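Local coordinates for microtubule-associated protein 1A/1B, light chain 3, putative (Trypanosoma brucei, PDB 3H9D), which is a ubiquitin-like member of the ATG8 family that probably takes part in autophagy through attachment to phosphatidylethanolamine in membranes, at residues Phe52-Pro55 with Ser56-Val60; Ser90-Met94 with Ala95-Ser99. All coordinates share one frame; numbering follows the deposited sequence.

How the contacts relate
Contact 1 takes the chain off the sheet at the end of strand 51-55 and delivers it to helix 60-71; contact 2 starts helix 94-101. Their centres are about 8 Å apart, and the two connections lie antiparallel where they meet: Val60 N probably donates to Ala92 O and Met94 N to Leu58 O, while Ser56 and Ala95 pack together. Contact 1 is a surface contact, a type I beta turn closed by one backbone bond and lined by proline and leucine. Contact 2 is partly buried and richer in main-chain bonds, as befits a helix start, with Met94, Ile97 and Tyr98 facing the interior. Val60 touches Met94 and Ile97, so apolar packing joins the two helix starts.

Contact 1 (Phe52-Pro55 with Ser56-Val60); sequences FLVP and SDLTV
The ring of Pro55 has both methyl groups of Leu58 over one face and a carboxylate oxygen of Asp57 at its CB edge. Pro55 and Leu58 are the ends of a type I beta turn, which carries the chain from an edge strand of the beta-grasp, ubiquitin-like sheet toward helix 60-71. Leu58 CD1 lies 3.7 Å from Pro55 CB, and the other branch, CD2, is farther along the same face, 4.1 Å from Pro55 CD. A rigid ring and a forked side chain suit this place, because the fork can spread over the ring and shield part of it from solvent. Arg31, on the neighbouring strand 31-38, also touches Pro55.

Asp57 reaches back along the turn. Its chi1 of 48° sets CG between the backbone N and the carbonyl carbon, and OD2 consequently comes within 3.1 Å of Pro55 CB. The carboxylate remains on the exposed side of the turn, where a charged group is well tolerated. Ser56 and Asp57 occupy the two central positions, for which small polar residues are well suited; the CB of Ser56 points away from the strand.

Across the turn Leu58 N donates to Pro55 O at 3.1 Å, with an N-H...O angle of 153°, and this i to i+3 bond closes the turn. Thr59 is the N-cap of helix 60-71: OG1 caps a backbone N at the start of the helix, and its own N is bonded to Gln62 OE1. On the inner side, buried Val54 packs on Phe63 of that helix. Val54 and Leu58 cross at about a right angle: with Val54 CG1 anti to its backbone nitrogen (chi1 177°), that methyl sits 3.8 Å from Leu58 CD2.

Contact 2 (Ser90-Met94 with Ala95-Ser99); sequences SSAQM and ADIYS
Gln93 is the N-cap of helix 94-101, and its carbonyl O gathers two backbone donors from the first turn: Ile97 N at 3.1 Å, almost straight (166°), and Asp96 N at 2.8 Å, more bent. Met94 O then takes Tyr98 N at 2.7 Å, continuing the regular helical pattern.

Among the side chains, Gln93 and Asp96 run side by side, their amide and carboxylate planes nearly perpendicular; Asp96 OD2 lies 3.8 Å from Gln93 CB, so the methylene part of the glutamine does the touching. On another side, chi1 of Ile97 (-48°) sets CG1 beside the backbone N, and the bend at chi2 then turns CD1 to 3.7 Å from Ala92 CB. A small alanine leaves room there for the isoleucine. Met94 bends inward onto strand 108-113 and Phe63, where a flexible thioether chain can follow uneven surroundings, and Tyr98 OH bonds to Gly106 O.

Farther along, Ser99 OG donates to Ala95 O at 2.7 Å, returning an exposed hydroxyl to its own helix. Near the amino end, the negative charge of Asp96 should be favoured by the helix dipole.

Contact 1 (Phe52-Pro55 with Ser56-Val60)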
loop_
_atom_site.group_PDB
_atom_site.type_symbol
_atom_site.label_atom_id
_atom_site.label_comp_id
_atom_site.label_asym_id
_atom_site.label_seq_id
_atom_site.Cartn_x
_atom_site.Cartn_y
_atom_site.Cartn_z
ATOM N N PHE A 52 -3.104 -16.630 -6.694
ATOM C CA PHE A 52 -3.216 -18.082 -6.732
ATOM C C PHE A 52 -4.304 -18.549 -5.810
ATOM O O PHE A 52 -4.430 -18.075 -4.691
ATOM C CB PHE A 52 -1.891 -18.750 -6.371
ATOM C CG PHE A 52 -0.848 -18.596 -7.426
ATOM C CD1 PHE A 52 -0.034 -17.456 -7.458
ATOM C CD2 PHE A 52 -0.696 -19.572 -8.411
ATOM C CE1 PHE A 52 0.923 -17.291 -8.450
ATOM C CE2 PHE A 52 0.264 -19.427 -9.410
ATOM C CZ PHE A 52 1.077 -18.284 -9.435
ATOM N N LEU A 53 -5.113 -19.465 -6.319
ATOM C CA LEU A 53 -6.122 -20.131 -5.531
ATOM C C LEU A 53 -5.531 -21.511 -5.296
ATOM O O LEU A 53 -5.603 -22.382 -6.157
ATOM C CB LEU A 53 -7.438 -20.177 -6.312
ATOM C CG LEU A 53 -8.311 -18.906 -6.370
ATOM C CD1 LEU A 53 -7.574 -17.604 -6.763
ATOM C CD2 LEU A 53 -9.480 -19.136 -7.293
ATOM N N VAL A 54 -4.915 -21.675 -4.126
ATOM C CA VAL A 54 -4.003 -22.782 -3.836
ATOM C C VAL A 54 -4.711 -23.869 -3.027
ATOM O O VAL A 54 -5.266 -23.577 -1.960
ATOM C CB VAL A 54 -2.728 -22.271 -3.063
ATOM C CG1 VAL A 54 -1.784 -23.421 -2.675
ATOM C CG2 VAL A 54 -1.986 -21.222 -3.878
ATOM N N PRO A 55 -4.693 -25.125 -3.533
ATOM C CA PRO A 55 -5.251 -26.260 -2.788
ATOM C C PRO A 55 -4.696 -26.273 -1.368
ATOM O O PRO A 55 -3.479 -26.268 -1.182
ATOM C CB PRO A 55 -4.746 -27.476 -3.568
ATOM C CG PRO A 55 -4.555 -26.988 -4.958
ATOM C CD PRO A 55 -4.143 -25.537 -4.839
ATOM N N SER A 56 -5.584 -26.271 -0.381
ATOM C CA SER A 56 -5.195 -26.130 1.028
ATOM C C SER A 56 -4.428 -27.331 1.594
ATOM O O SER A 56 -4.037 -27.329 2.765
ATOM C CB SER A 56 -6.438 -25.862 1.871
ATOM O OG SER A 56 -6.086 -25.350 3.145
ATOM N N ASP A 57 -4.227 -28.348 0.753
ATOM C CA ASP A 57 -3.495 -29.573 1.094
ATOM C C ASP A 57 -2.034 -29.537 0.632
ATOM O O ASP A 57 -1.296 -30.521 0.790
ATOM C CB ASP A 57 -4.195 -30.796 0.479
ATOM C CG ASP A 57 -4.546 -30.590 -0.981
ATOM O OD1 ASP A 57 -4.214 -31.458 -1.816
ATOM O OD2 ASP A 57 -5.159 -29.550 -1.304
ATOM N N LEU A 58 -1.618 -28.407 0.065
ATOM C CA LEU A 58 -0.261 -28.259 -0.427
ATOM C C LEU A 58 0.725 -27.888 0.673
ATOM O O LEU A 58 0.388 -27.173 1.620
ATOM C CB LEU A 58 -0.211 -27.236 -1.566
ATOM C CG LEU A 58 -0.209 -27.775 -3.001
ATOM C CD1 LEU A 58 -1.295 -28.809 -3.257
ATOM C CD2 LEU A 58 -0.292 -26.651 -4.014
ATOM N N THR A 59 1.940 -28.415 0.552
ATOM C CA THR A 59 3.058 -27.944 1.357
ATOM C C THR A 59 3.649 -26.731 0.645
ATOM O O THR A 59 3.339 -26.475 -0.525
ATOM C CB THR A 59 4.156 -29.021 1.530
ATOM O OG1 THR A 59 4.593 -29.486 0.245
ATOM C CG2 THR A 59 3.649 -30.193 2.360
ATOM N N VAL A 60 4.498 -25.987 1.346
ATOM C CA VAL A 60 5.252 -24.914 0.711
ATOM C C VAL A 60 5.984 -25.465 -0.512
ATOM O O VAL A 60 5.889 -24.895 -1.592
ATOM C CB VAL A 60 6.214 -24.201 1.710
ATOM C CG1 VAL A 60 7.244 -23.320 0.978
ATOM C CG2 VAL A 60 5.417 -23.385 2.724
#

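Contact 2 (Ser90-Met94 with Ala95-Ser99)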
loop_
_atom_site.group_PDB
_atom_site.type_symbol
_atom_site.label_atom_id
_atom_site.label_comp_id
_atom_site.label_asym_id
_atom_site.label_seq_id
_atom_site.Cartn_x
_atom_site.Cartn_y
_atom_site.Cartn_z
ATOM N N SER A 90 10.149 -25.596 2.734
ATOM C CA SER A 90 9.287 -26.394 1.864
ATOM C C SER A 90 8.458 -27.465 2.594
ATOM O O SER A 90 7.458 -27.955 2.061
ATOM C CB SER A 90 10.111 -27.014 0.735
ATOM O OG SER A 90 11.313 -27.563 1.226
ATOM N N SER A 91 8.870 -27.791 3.819
ATOM C CA SER A 91 8.211 -28.781 4.676
ATOM C C SER A 91 6.902 -28.261 5.264
ATOM O O SER A 91 6.010 -29.044 5.607
ATOM C CB SER A 91 9.136 -29.163 5.833
ATOM O OG SER A 91 10.495 -29.162 5.430
ATOM N N ALA A 92 6.802 -26.940 5.398
ATOM C CA ALA A 92 5.637 -26.310 6.006
ATOM C C ALA A 92 4.372 -26.512 5.170
ATOM O O ALA A 92 4.430 -26.666 3.946
ATOM C CB ALA A 92 5.900 -24.837 6.248
ATOM N N GLN A 93 3.232 -26.529 5.852
ATOM C CA GLN A 93 1.945 -26.685 5.197
ATOM C C GLN A 93 1.454 -25.308 4.789
ATOM O O GLN A 93 1.332 -24.426 5.638
ATOM C CB GLN A 93 0.929 -27.315 6.160
ATOM C CG GLN A 93 1.330 -28.667 6.761
ATOM C CD GLN A 93 1.632 -29.742 5.717
ATOM O OE1 GLN A 93 2.527 -30.572 5.916
ATOM N NE2 GLN A 93 0.882 -29.740 4.605
ATOM N N MET A 94 1.167 -25.115 3.501
ATOM C CA MET A 94 0.645 -23.825 3.035
ATOM C C MET A 94 -0.445 -23.286 3.964
ATOM O O MET A 94 -0.458 -22.097 4.293
ATOM C CB MET A 94 0.129 -23.917 1.595
ATOM C CG MET A 94 1.228 -23.850 0.537
ATOM S SD MET A 94 2.171 -22.312 0.586
ATOM C CE MET A 94 0.999 -21.147 -0.130
ATOM N N ALA A 95 -1.318 -24.186 4.417
ATOM C CA ALA A 95 -2.489 -23.846 5.222
ATOM C C ALA A 95 -2.170 -23.443 6.666
ATOM O O ALA A 95 -3.021 -22.859 7.344
ATOM C CB ALA A 95 -3.473 -24.997 5.197
ATOM N N ASP A 96 -0.961 -23.772 7.133
ATOM C CA ASP A 96 -0.421 -23.235 8.390
ATOM C C ASP A 96 0.144 -21.832 8.169
ATOM O O ASP A 96 -0.034 -20.943 9.005
ATOM C CB ASP A 96 0.685 -24.138 8.959
ATOM C CG ASP A 96 0.149 -25.423 9.608
ATOM O OD1 ASP A 96 -1.062 -25.509 9.928
ATOM O OD2 ASP A 96 0.968 -26.352 9.806
ATOM N N ILE A 97 0.849 -21.657 7.050
ATOM C CA ILE A 97 1.385 -20.356 6.636
ATOM C C ILE A 97 0.244 -19.366 6.403
ATOM O O ILE A 97 0.331 -18.206 6.802
ATOM C CB ILE A 97 2.286 -20.468 5.356
ATOM C CG1 ILE A 97 3.302 -21.616 5.481
ATOM C CG2 ILE A 97 2.988 -19.145 5.045
ATOM C CD1 ILE A 97 4.316 -21.472 6.622
ATOM N N TYR A 98 -0.838 -19.833 5.789
ATOM C CA TYR A 98 -1.981 -18.974 5.527
ATOM C C TYR A 98 -2.562 -18.401 6.817
ATOM O O TYR A 98 -2.742 -17.191 6.925
ATOM C CB TYR A 98 -3.063 -19.704 4.721
ATOM C CG TYR A 98 -4.300 -18.859 4.513
ATOM C CD1 TYR A 98 -4.340 -17.875 3.521
ATOM C CD2 TYR A 98 -5.424 -19.026 5.318
ATOM C CE1 TYR A 98 -5.469 -17.087 3.337
ATOM C CE2 TYR A 98 -6.555 -18.240 5.142
ATOM C CZ TYR A 98 -6.571 -17.273 4.153
ATOM O OH TYR A 98 -7.696 -16.492 3.980
ATOM N N SER A 99 -2.826 -19.269 7.795
ATOM C CA SER A 99 -3.569 -18.889 9.002
ATOM C C SER A 99 -2.767 -17.977 9.919
ATOM O O SER A 99 -3.327 -17.088 10.570
ATOM C CB SER A 99 -4.015 -20.138 9.759
ATOM O OG SER A 99 -4.463 -21.133 8.851
#